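Local coordinates for anthranilate-CoA ligase (Stigmatella aurantiaca, PDB 4WV3), which belongs to the ANL superfamily of AMP-binding enzymes and pairs a large AMP-binding domain with a smaller C-terminal one, at residues A71-S76 with A216-T221; M36-V41 with F230-G235; I15-L20 with I80-A85. One frame throughout, in Å; residues are numbered along the deposited sequence.

Contact 1 (A71-S76 with A216-T221); sequences AEWVTS and AKLFFT. With 3UK (5'-O-[(S)-[(2-aminobenzoyl)oxy](hydroxy)phosphoryl]adenosine), chain C.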
loop_
_atom_site.group_PDB
_atom_site.type_symbol
_atom_site.label_atom_id
_atom_site.label_comp_id
_atom_site.label_asym_id
_atom_site.label_seq_id
_atom_site.Cartn_x
_atom_site.Cartn_y
_atom_site.Cartn_z
ATOM N N ALA A 71 4.791 17.670 -4.212
ATOM C CA ALA A 71 4.523 18.094 -5.577
ATOM C C ALA A 71 5.632 17.610 -6.504
ATOM O O ALA A 71 5.379 17.234 -7.648
ATOM C CB ALA A 71 4.403 19.606 -5.643
ATOM N N GLU A 72 6.860 17.617 -5.997
ATOM C CA GLU A 72 8.019 17.209 -6.785
ATOM C C GLU A 72 8.004 15.715 -7.091
ATOM O O GLU A 72 8.548 15.281 -8.103
ATOM C CB GLU A 72 9.324 17.587 -6.077
ATOM C CG GLU A 72 9.621 19.078 -6.054
ATOM C CD GLU A 72 8.816 19.823 -5.009
ATOM O OE1 GLU A 72 8.224 19.163 -4.128
ATOM O OE2 GLU A 72 8.775 21.070 -5.067
ATOM N N TRP A 73 7.385 14.934 -6.211
ATOM C CA TRP A 73 7.244 13.502 -6.437
ATOM C C TRP A 73 6.347 13.261 -7.645
ATOM O O TRP A 73 6.685 12.488 -8.543
ATOM C CB TRP A 73 6.648 12.816 -5.204
ATOM C CG TRP A 73 6.894 11.333 -5.148
ATOM C CD1 TRP A 73 7.810 10.687 -4.370
ATOM C CD2 TRP A 73 6.217 10.313 -5.898
ATOM N NE1 TRP A 73 7.746 9.333 -4.586
ATOM C CE2 TRP A 73 6.777 9.077 -5.519
ATOM C CE3 TRP A 73 5.193 10.325 -6.849
ATOM C CZ2 TRP A 73 6.349 7.866 -6.061
ATOM C CZ3 TRP A 73 4.769 9.123 -7.385
ATOM C CH2 TRP A 73 5.346 7.911 -6.989
ATOM N N VAL A 74 5.200 13.933 -7.660
ATOM C CA VAL A 74 4.208 13.746 -8.712
ATOM C C VAL A 74 4.707 14.209 -10.078
ATOM O O VAL A 74 4.589 13.485 -11.067
ATOM C CB VAL A 74 2.892 14.473 -8.380
ATOM C CG1 VAL A 74 1.912 14.328 -9.528
ATOM C CG2 VAL A 74 2.294 13.928 -7.095
ATOM N N THR A 75 5.262 15.417 -10.131
ATOM C CA THR A 75 5.750 15.971 -11.388
ATOM C C THR A 75 6.908 15.150 -11.956
ATOM O O THR A 75 7.045 15.018 -13.173
ATOM C CB THR A 75 6.176 17.446 -11.239
ATOM O OG1 THR A 75 7.141 17.566 -10.186
ATOM C CG2 THR A 75 4.971 18.317 -10.918
ATOM N N SER A 76 7.733 14.599 -11.072
ATOM C CA SER A 76 8.817 13.722 -11.499
ATOM C C SER A 76 8.244 12.438 -12.082
ATOM O O SER A 76 8.689 11.972 -13.129
ATOM C CB SER A 76 9.751 13.398 -10.332
ATOM O OG SER A 76 10.416 14.561 -9.870
ATOM N N ALA A 216 -0.930 6.464 3.264
ATOM C CA ALA A 216 -0.049 5.619 2.471
ATOM C C ALA A 216 0.751 6.468 1.492
ATOM O O ALA A 216 0.207 7.359 0.840
ATOM C CB ALA A 216 -0.855 4.568 1.725
ATOM N N LYS A 217 2.045 6.188 1.395
ATOM C CA LYS A 217 2.940 6.979 0.561
ATOM C C LYS A 217 2.804 6.642 -0.919
ATOM O O LYS A 217 2.148 5.668 -1.289
ATOM C CB LYS A 217 4.388 6.797 1.016
ATOM C CG LYS A 217 4.640 7.217 2.452
ATOM C CD LYS A 217 4.287 8.680 2.663
ATOM C CE LYS A 217 4.615 9.128 4.076
ATOM N NZ LYS A 217 4.331 10.577 4.269
ATOM N N LEU A 218 3.439 7.451 -1.760
ATOM C CA LEU A 218 3.311 7.313 -3.207
ATOM C C LEU A 218 4.165 6.189 -3.800
ATOM O O LEU A 218 3.989 5.825 -4.962
ATOM C CB LEU A 218 3.609 8.647 -3.900
ATOM C CG LEU A 218 2.584 9.754 -3.640
ATOM C CD1 LEU A 218 3.079 11.092 -4.162
ATOM C CD2 LEU A 218 1.241 9.400 -4.263
ATOM N N PHE A 219 5.085 5.640 -3.011
ATOM C CA PHE A 219 5.838 4.471 -3.462
ATOM C C PHE A 219 5.043 3.193 -3.207
ATOM O O PHE A 219 5.319 2.147 -3.793
ATOM C CB PHE A 219 7.237 4.403 -2.833
ATOM C CG PHE A 219 7.244 4.423 -1.326
ATOM C CD1 PHE A 219 6.966 3.275 -0.598
ATOM C CD2 PHE A 219 7.565 5.582 -0.639
ATOM C CE1 PHE A 219 6.983 3.291 0.785
ATOM C CE2 PHE A 219 7.589 5.602 0.744
ATOM C CZ PHE A 219 7.295 4.456 1.457
ATOM N N PHE A 220 4.053 3.297 -2.327
ATOM C CA PHE A 220 3.117 2.213 -2.066
ATOM C C PHE A 220 1.953 2.360 -3.039
ATOM O O PHE A 220 1.273 3.386 -3.041
ATOM C CB PHE A 220 2.612 2.307 -0.624
ATOM C CG PHE A 220 1.872 1.088 -0.150
ATOM C CD1 PHE A 220 1.906 -0.093 -0.872
ATOM C CD2 PHE A 220 1.136 1.127 1.023
ATOM C CE1 PHE A 220 1.222 -1.210 -0.432
ATOM C CE2 PHE A 220 0.450 0.015 1.468
ATOM C CZ PHE A 220 0.494 -1.154 0.740
ATOM N N THR A 221 1.724 1.343 -3.866
ATOM C CA THR A 221 0.699 1.424 -4.910
ATOM C C THR A 221 -0.709 1.615 -4.352
ATOM O O THR A 221 -1.612 2.059 -5.065
ATOM C CB THR A 221 0.722 0.203 -5.857
ATOM O OG1 THR A 221 0.571 -1.004 -5.098
ATOM C CG2 THR A 221 2.027 0.154 -6.637
HETATM C C10 3UK C . -2.137 -8.079 2.310
HETATM C C15 3UK C . -4.474 -7.431 2.888
HETATM C C17 3UK C . -6.202 -8.362 4.197
HETATM C C21 3UK C . -2.370 -9.325 1.502
HETATM C C26 3UK C . -2.004 -3.175 -1.370
HETATM C C28 3UK C . -4.247 -2.282 -1.369
HETATM O O01 3UK C . -0.694 -3.975 0.494
HETATM C C02 3UK C . -0.858 -4.023 -0.705
HETATM O O03 3UK C . 0.176 -4.524 -1.543
HETATM P P04 3UK C . 1.442 -5.268 -0.932
HETATM O O05 3UK C . 2.405 -5.655 -2.098
HETATM O O06 3UK C . 1.036 -6.614 -0.156
HETATM C C07 3UK C . -0.182 -7.292 -0.500
HETATM C C08 3UK C . -0.545 -8.206 0.634
HETATM O O09 3UK C . -0.997 -7.428 1.764
HETATM N N11 3UK C . -3.271 -7.214 2.241
HETATM C C12 3UK C . -3.342 -6.043 1.541
HETATM N N13 3UK C . -4.580 -5.507 1.730
HETATM C C14 3UK C . -5.301 -6.349 2.561
HETATM N N16 3UK C . -4.940 -8.416 3.699
HETATM N N18 3UK C . -7.034 -7.365 3.927
HETATM C C19 3UK C . -6.649 -6.353 3.134
HETATM N N20 3UK C . -7.546 -5.289 2.850
HETATM O O22 3UK C . -1.799 -10.437 2.165
HETATM C C23 3UK C . -1.671 -9.078 0.251
HETATM O O24 3UK C . -1.181 -10.319 -0.293
HETATM O O25 3UK C . 2.180 -4.330 0.008
HETATM C C27 3UK C . -3.225 -3.047 -0.755
HETATM C C29 3UK C . -4.011 -1.642 -2.633
HETATM C C30 3UK C . -2.791 -1.772 -3.251
HETATM C C31 3UK C . -1.767 -2.534 -2.636
HETATM N N32 3UK C . -0.467 -2.673 -3.293
#

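Contact 2 (M36-V41 with F230-G235); sequences MTFRQV and FPWYVG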
loop_
_atom_site.group_PDB
_atom_site.type_symbol
_atom_site.label_atom_id
_atom_site.label_comp_id
_atom_site.label_asym_id
_atom_site.label_seq_id
_atom_site.Cartn_x
_atom_site.Cartn_y
_atom_site.Cartn_z
ATOM N N MET A 36 -0.775 23.089 -6.564
ATOM C CA MET A 36 -0.634 23.140 -8.013
ATOM C C MET A 36 -1.943 22.835 -8.732
ATOM O O MET A 36 -2.754 22.037 -8.262
ATOM C CB MET A 36 0.453 22.169 -8.484
ATOM C CG MET A 36 1.807 22.383 -7.831
ATOM S SD MET A 36 3.103 21.383 -8.588
ATOM C CE MET A 36 3.214 22.145 -10.204
ATOM N N THR A 37 -2.139 23.482 -9.876
ATOM C CA THR A 37 -3.266 23.176 -10.742
ATOM C C THR A 37 -2.849 22.083 -11.716
ATOM O O THR A 37 -1.668 21.751 -11.810
ATOM C CB THR A 37 -3.720 24.412 -11.537
ATOM O OG1 THR A 37 -2.697 24.789 -12.467
ATOM C CG2 THR A 37 -4.003 25.575 -10.598
ATOM N N PHE A 38 -3.815 21.521 -12.436
ATOM C CA PHE A 38 -3.522 20.478 -13.414
ATOM C C PHE A 38 -2.588 20.981 -14.513
ATOM O O PHE A 38 -1.745 20.234 -15.013
ATOM C CB PHE A 38 -4.812 19.928 -14.027
ATOM C CG PHE A 38 -5.576 19.011 -13.114
ATOM C CD1 PHE A 38 -5.255 17.666 -13.035
ATOM C CD2 PHE A 38 -6.619 19.493 -12.339
ATOM C CE1 PHE A 38 -5.958 16.818 -12.198
ATOM C CE2 PHE A 38 -7.326 18.650 -11.500
ATOM C CZ PHE A 38 -6.995 17.311 -11.430
ATOM N N ARG A 39 -2.738 22.250 -14.883
ATOM C CA ARG A 39 -1.882 22.857 -15.896
ATOM C C ARG A 39 -0.451 22.995 -15.388
ATOM O O ARG A 39 0.504 22.709 -16.109
ATOM C CB ARG A 39 -2.429 24.225 -16.316
ATOM C CG ARG A 39 -1.560 24.961 -17.325
ATOM C CD ARG A 39 -1.346 24.127 -18.578
ATOM N NE ARG A 39 -2.592 23.890 -19.299
ATOM C CZ ARG A 39 -2.725 23.012 -20.288
ATOM N NH1 ARG A 39 -1.688 22.278 -20.669
ATOM N NH2 ARG A 39 -3.897 22.860 -20.892
ATOM N N GLN A 40 -0.313 23.434 -14.140
ATOM C CA GLN A 40 0.997 23.618 -13.525
ATOM C C GLN A 40 1.730 22.293 -13.352
ATOM O O GLN A 40 2.943 22.216 -13.553
ATOM C CB GLN A 40 0.861 24.331 -12.179
ATOM C CG GLN A 40 0.414 25.778 -12.303
ATOM C CD GLN A 40 0.073 26.404 -10.967
ATOM O OE1 GLN A 40 -0.312 25.714 -10.024
ATOM N NE2 GLN A 40 0.215 27.720 -10.880
ATOM N N VAL A 41 0.990 21.256 -12.974
ATOM C CA VAL A 41 1.557 19.919 -12.845
ATOM C C VAL A 41 2.025 19.415 -14.205
ATOM O O VAL A 41 3.112 18.852 -14.329
ATOM C CB VAL A 41 0.538 18.925 -12.252
ATOM C CG1 VAL A 41 1.083 17.507 -12.305
ATOM C CG2 VAL A 41 0.191 19.310 -10.825
ATOM N N PHE A 230 -6.043 7.368 -9.260
ATOM C CA PHE A 230 -7.498 7.223 -9.241
ATOM C C PHE A 230 -8.259 8.562 -9.227
ATOM O O PHE A 230 -9.174 8.750 -10.028
ATOM C CB PHE A 230 -7.969 6.313 -8.091
ATOM C CG PHE A 230 -7.400 4.914 -8.129
ATOM C CD1 PHE A 230 -6.654 4.468 -9.210
ATOM C CD2 PHE A 230 -7.623 4.040 -7.077
ATOM C CE1 PHE A 230 -6.138 3.185 -9.237
ATOM C CE2 PHE A 230 -7.111 2.756 -7.099
ATOM C CZ PHE A 230 -6.367 2.328 -8.181
ATOM N N PRO A 231 -7.895 9.497 -8.321
ATOM C CA PRO A 231 -8.653 10.755 -8.320
ATOM C C PRO A 231 -8.432 11.604 -9.571
ATOM O O PRO A 231 -9.376 12.231 -10.047
ATOM C CB PRO A 231 -8.115 11.488 -7.085
ATOM C CG PRO A 231 -6.763 10.912 -6.861
ATOM C CD PRO A 231 -6.894 9.469 -7.237
ATOM N N TRP A 232 -7.209 11.626 -10.092
ATOM C CA TRP A 232 -6.911 12.423 -11.280
ATOM C C TRP A 232 -7.547 11.828 -12.533
ATOM O O TRP A 232 -7.740 12.522 -13.532
ATOM C CB TRP A 232 -5.401 12.587 -11.467
ATOM C CG TRP A 232 -4.793 13.594 -10.537
ATOM C CD1 TRP A 232 -5.376 14.144 -9.432
ATOM C CD2 TRP A 232 -3.491 14.185 -10.638
ATOM N NE1 TRP A 232 -4.515 15.033 -8.835
ATOM C CE2 TRP A 232 -3.352 15.078 -9.557
ATOM C CE3 TRP A 232 -2.429 14.043 -11.537
ATOM C CZ2 TRP A 232 -2.195 15.823 -9.348
ATOM C CZ3 TRP A 232 -1.281 14.785 -11.328
ATOM C CH2 TRP A 232 -1.174 15.666 -10.243
ATOM N N TYR A 233 -7.873 10.543 -12.469
ATOM C CA TYR A 233 -8.532 9.859 -13.575
ATOM C C TYR A 233 -9.943 10.404 -13.789
ATOM O O TYR A 233 -10.471 10.364 -14.901
ATOM C CB TYR A 233 -8.570 8.352 -13.315
ATOM C CG TYR A 233 -9.259 7.544 -14.392
ATOM C CD1 TYR A 233 -8.646 7.318 -15.617
ATOM C CD2 TYR A 233 -10.517 6.995 -14.177
ATOM C CE1 TYR A 233 -9.272 6.575 -16.602
ATOM C CE2 TYR A 233 -11.148 6.252 -15.154
ATOM C CZ TYR A 233 -10.523 6.045 -16.364
ATOM O OH TYR A 233 -11.153 5.304 -17.338
ATOM N N VAL A 234 -10.547 10.920 -12.721
ATOM C CA VAL A 234 -11.897 11.470 -12.796
ATOM C C VAL A 234 -11.924 12.982 -12.587
ATOM O O VAL A 234 -12.988 13.600 -12.616
ATOM C CB VAL A 234 -12.843 10.804 -11.776
ATOM C CG1 VAL A 234 -12.933 9.311 -12.036
ATOM C CG2 VAL A 234 -12.375 11.077 -10.357
ATOM N N GLY A 235 -10.754 13.575 -12.374
ATOM C CA GLY A 235 -10.651 15.015 -12.218
ATOM C C GLY A 235 -10.660 15.488 -10.777
ATOM O O GLY A 235 -10.667 16.691 -10.512
#

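Contact 3 (I15-L20 with I80-A85); sequences ILERNL and IVKLGA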
loop_
_atom_site.group_PDB
_atom_site.type_symbol
_atom_site.label_atom_id
_atom_site.label_comp_id
_atom_site.label_asym_id
_atom_site.label_seq_id
_atom_site.Cartn_x
_atom_site.Cartn_y
_atom_site.Cartn_z
ATOM N N ILE A 15 -3.540 9.877 -17.679
ATOM C CA ILE A 15 -4.200 9.954 -16.378
ATOM C C ILE A 15 -4.270 11.408 -15.916
ATOM O O ILE A 15 -5.286 11.860 -15.386
ATOM C CB ILE A 15 -3.460 9.099 -15.325
ATOM C CG1 ILE A 15 -3.603 7.611 -15.653
ATOM C CG2 ILE A 15 -3.985 9.376 -13.924
ATOM C CD1 ILE A 15 -5.025 7.100 -15.563
ATOM N N LEU A 16 -3.184 12.136 -16.150
ATOM C CA LEU A 16 -3.132 13.563 -15.872
ATOM C C LEU A 16 -3.705 14.373 -17.033
ATOM O O LEU A 16 -4.469 15.314 -16.825
ATOM C CB LEU A 16 -1.686 13.990 -15.609
ATOM C CG LEU A 16 -1.352 15.476 -15.774
ATOM C CD1 LEU A 16 -2.052 16.323 -14.719
ATOM C CD2 LEU A 16 0.155 15.695 -15.738
ATOM N N GLU A 17 -3.339 13.993 -18.253
ATOM C CA GLU A 17 -3.643 14.802 -19.431
ATOM C C GLU A 17 -5.058 14.639 -19.993
ATOM O O GLU A 17 -5.421 15.309 -20.960
ATOM C CB GLU A 17 -2.599 14.566 -20.528
ATOM C CG GLU A 17 -1.204 15.038 -20.149
ATOM C CD GLU A 17 -0.222 14.954 -21.300
ATOM O OE1 GLU A 17 -0.628 14.536 -22.405
ATOM O OE2 GLU A 17 0.958 15.312 -21.100
ATOM N N ARG A 18 -5.856 13.762 -19.391
ATOM C CA ARG A 18 -7.257 13.631 -19.790
ATOM C C ARG A 18 -8.081 14.738 -19.141
ATOM O O ARG A 18 -9.270 14.888 -19.421
ATOM C CB ARG A 18 -7.817 12.255 -19.416
ATOM C CG ARG A 18 -7.931 12.015 -17.919
ATOM C CD ARG A 18 -8.118 10.539 -17.594
ATOM N NE ARG A 18 -9.452 10.044 -17.929
ATOM C CZ ARG A 18 -9.742 9.355 -19.026
ATOM N NH1 ARG A 18 -8.793 9.076 -19.909
ATOM N NH2 ARG A 18 -10.985 8.943 -19.244
ATOM N N ASN A 19 -7.436 15.510 -18.272
ATOM C CA ASN A 19 -8.081 16.627 -17.594
ATOM C C ASN A 19 -7.809 17.953 -18.291
ATOM O O ASN A 19 -8.505 18.940 -18.062
ATOM C CB ASN A 19 -7.616 16.710 -16.141
ATOM C CG ASN A 19 -7.990 15.483 -15.342
ATOM O OD1 ASN A 19 -9.145 15.313 -14.958
ATOM N ND2 ASN A 19 -7.014 14.621 -15.087
ATOM N N LEU A 20 -6.782 17.972 -19.133
ATOM C CA LEU A 20 -6.430 19.174 -19.874
ATOM C C LEU A 20 -7.197 19.221 -21.192
ATOM O O LEU A 20 -7.397 18.188 -21.830
ATOM C CB LEU A 20 -4.919 19.236 -20.125
ATOM C CG LEU A 20 -4.007 19.515 -18.923
ATOM C CD1 LEU A 20 -4.592 20.606 -18.034
ATOM C CD2 LEU A 20 -3.725 18.254 -18.121
ATOM N N ILE A 80 8.634 11.257 -15.961
ATOM C CA ILE A 80 9.294 10.015 -16.345
ATOM C C ILE A 80 8.397 9.162 -17.240
ATOM O O ILE A 80 8.835 8.659 -18.276
ATOM C CB ILE A 80 9.680 9.188 -15.102
ATOM C CG1 ILE A 80 10.708 9.938 -14.256
ATOM C CG2 ILE A 80 10.227 7.831 -15.509
ATOM C CD1 ILE A 80 10.801 9.433 -12.833
ATOM N N VAL A 81 7.142 9.007 -16.832
ATOM C CA VAL A 81 6.186 8.172 -17.557
ATOM C C VAL A 81 5.915 8.690 -18.969
ATOM O O VAL A 81 5.893 7.916 -19.929
ATOM C CB VAL A 81 4.856 8.044 -16.781
ATOM C CG1 VAL A 81 3.791 7.380 -17.639
ATOM C CG2 VAL A 81 5.071 7.265 -15.491
ATOM N N LYS A 82 5.723 10.000 -19.094
ATOM C CA LYS A 82 5.447 10.616 -20.388
ATOM C C LYS A 82 6.604 10.422 -21.361
ATOM O O LYS A 82 6.407 10.326 -22.573
ATOM C CB LYS A 82 5.153 12.107 -20.220
ATOM C CG LYS A 82 4.765 12.809 -21.509
ATOM C CD LYS A 82 4.227 14.200 -21.243
ATOM C CE LYS A 82 3.801 14.873 -22.534
ATOM N NZ LYS A 82 3.148 16.186 -22.281
ATOM N N LEU A 83 7.815 10.356 -20.818
ATOM C CA LEU A 83 9.012 10.205 -21.632
ATOM C C LEU A 83 9.162 8.771 -22.132
ATOM O O LEU A 83 9.946 8.497 -23.040
ATOM C CB LEU A 83 10.246 10.613 -20.828
ATOM C CG LEU A 83 11.481 10.981 -21.646
ATOM C CD1 LEU A 83 11.141 12.111 -22.601
ATOM C CD2 LEU A 83 12.632 11.368 -20.733
ATOM N N GLY A 84 8.399 7.860 -21.536
ATOM C CA GLY A 84 8.481 6.453 -21.882
ATOM C C GLY A 84 9.487 5.731 -21.008
ATOM O O GLY A 84 9.749 4.542 -21.191
ATOM N N ALA A 85 10.056 6.462 -20.055
ATOM C CA ALA A 85 11.007 5.888 -19.112
ATOM C C ALA A 85 10.265 5.208 -17.968
ATOM O O ALA A 85 9.067 5.421 -17.781
ATOM C CB ALA A 85 11.943 6.961 -18.583
#

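Contact 1 (A71-S76 with A216-T221)
Leu218 packs over one face of the Trp73 indole. Its CB stands almost exactly over the six-membered ring, 3.4 Å from the centroid and 4° off the ring normal, a CH-pi contact. The leucine then runs back toward the helix as the indole runs out from it, so that Leu218 CD1 comes 3.5 Å from Trp73 CE3. Leu218 CD1 also reaches Val74 CG2 at 4.2 Å, which gives it apolar neighbours on two successive residues of the helix. At the far end of the indole, Trp73 CH2 meets the backbone, 3.2 Å from Leu218 O, and that oxygen accepts a hydrogen bond from Thr224.

Backbone and torsions together explain the overlap. Trp73 swings its CG opposite its backbone N (chi1 -160°), and this carries the ring out from the helix toward the loop. The loop backbone sets Leu218 CB over the ring; with CG opposite the carbonyl carbon, CD1 extends along the indole toward Val74. In the fold, this is helix 71-83 meeting the loop between strand 211-214 and helix 221-234 of the AMP-binding domain, and the loop goes on into the ligand pocket. Phe220, at the N-cap position of helix 221-234, presents a ring edge to the ligand, with 3UK O01 lying near the ring plane, 3.1 Å from Phe220 CZ. Next to it, 3UK N32 donates a hydrogen bond of 2.7 Å to Thr221 OG1, whose hydroxyl is also bonded to Phe323 O.

Farther out, Asp69, just ahead of helix 71-83, accepts from Leu218 N and so ties this loop to the start of the helix. Phe77 lays its ring against Trp73 with the planes about 15° apart, while Leu65 of strand 62-66 also touches the indole.

Contact 2 (M36-V41 with F230-G235)
Phe38 and Trp232 form an edge-to-face aromatic pair. The edge of Phe38 points at the face of the indole, with Phe38 CE1 3.8 Å from Trp232 CG; the centroids of the phenyl and five-membered rings are 4.9 Å apart and the planes are inclined at 59°.

The aliphatic contact is at the other end of the indole, where Val41 meets the six-membered ring: Val41 CG1 is 3.6 Å from Trp232 CH2, with CG2 also close by. One turn of helix 38-54 supplies two neighbours of the tryptophan, Phe38 and Val41.

Hydrogen bonds shape the two helix ends and do not cross between them. Thr37 and Gln40 make a capping box: Gln40 N donates to Thr37 OG1, and Thr37 N to Gln40 OE1 at 2.9 Å. On the partner side Gly235, with phi 95°, is the C-prime residue of a Schellman motif closing helix 221-234. Its carbonyl oxygen, Gly235 O, lies 3.8 Å from Phe38 CZ and accepts a hydrogen bond from Lys26 NZ.

The contact joins the start of helix 38-54 to the end of helix 221-234, beside edge strand 35-37 of the mixed sheet. Leu29 of strand 27-30 touches both Val41 and Trp232, and Leu16 of helix 14-17 packs on Phe38, Val41 and Trp232.

Contact 3 (I15-L20 with I80-A85)
Lys82 NZ is gripped by several oxygens, and the one across this contact is Glu17 OE2, 2.6 Å away. The pair is a hydrogen-bonded salt bridge in which the carboxylate accepts on the syn lone pair of Glu17 OE2, the one facing OE1. That other oxygen, Glu17 OE1, stays 4.1 Å from Lys82 NZ, so only one of the two carboxylate oxygens takes part. Asn46 OD1 of helix 38-54 accepts a second hydrogen bond from the lysine, and Leu159 O a weak one. With two neutral oxygens beside the carboxylate, the ammonium charge is probably well stabilised.

Two long reaches make the meeting possible, since Glu17 CA and Lys82 CA, the nearest pair of the two segments, are 10.1 Å apart. Lys82 starts with CG opposite its backbone N (chi1 -176°) and stays extended through every later torsion, a straight arm from the last turn of its helix. Glu17 is also extended beyond CG, and its chain meets the lysine arm roughly perpendicular to it.

Just past the glutamate, Asn19 ND2 donates back to Leu16 O at 3.2 Å, approaching from above the carbonyl plane. Behind the lysine, Gly84, with phi 91°, closes helix 71-83 in a Schellman motif.

The salt bridge thus spans from short helix 14-17 to the C-terminal turn of helix 71-83. Helix 38-54 contributes Asn46 to the bridge and packs Leu52 and Lys53 on Leu83, while Ile80 and Ala85 rest on Val63 of strand 62-66.

All three contacts lie in the large AMP-binding part of the chain and on the same side of the chain's centre, their own centres 11 to 14 Å apart. Along the chain the first segments come in the order 15-20, 36-41, 71-76, followed by 80-85, 216-221 and 230-235. Helix 71-83 serves contacts 1 and 3. Contacts 1 and 2 are joined through helix 221-234, which starts at the ligand pocket and ends against Phe38, and Val74 CG1 packs 3.4 Å from Trp232 CH2. Between contacts 2 and 3, Trp232 O and Asn19 ND2 make a probable hydrogen bond of 2.7 Å. N-terminal helices are thereby tied to one that begins at the pocket.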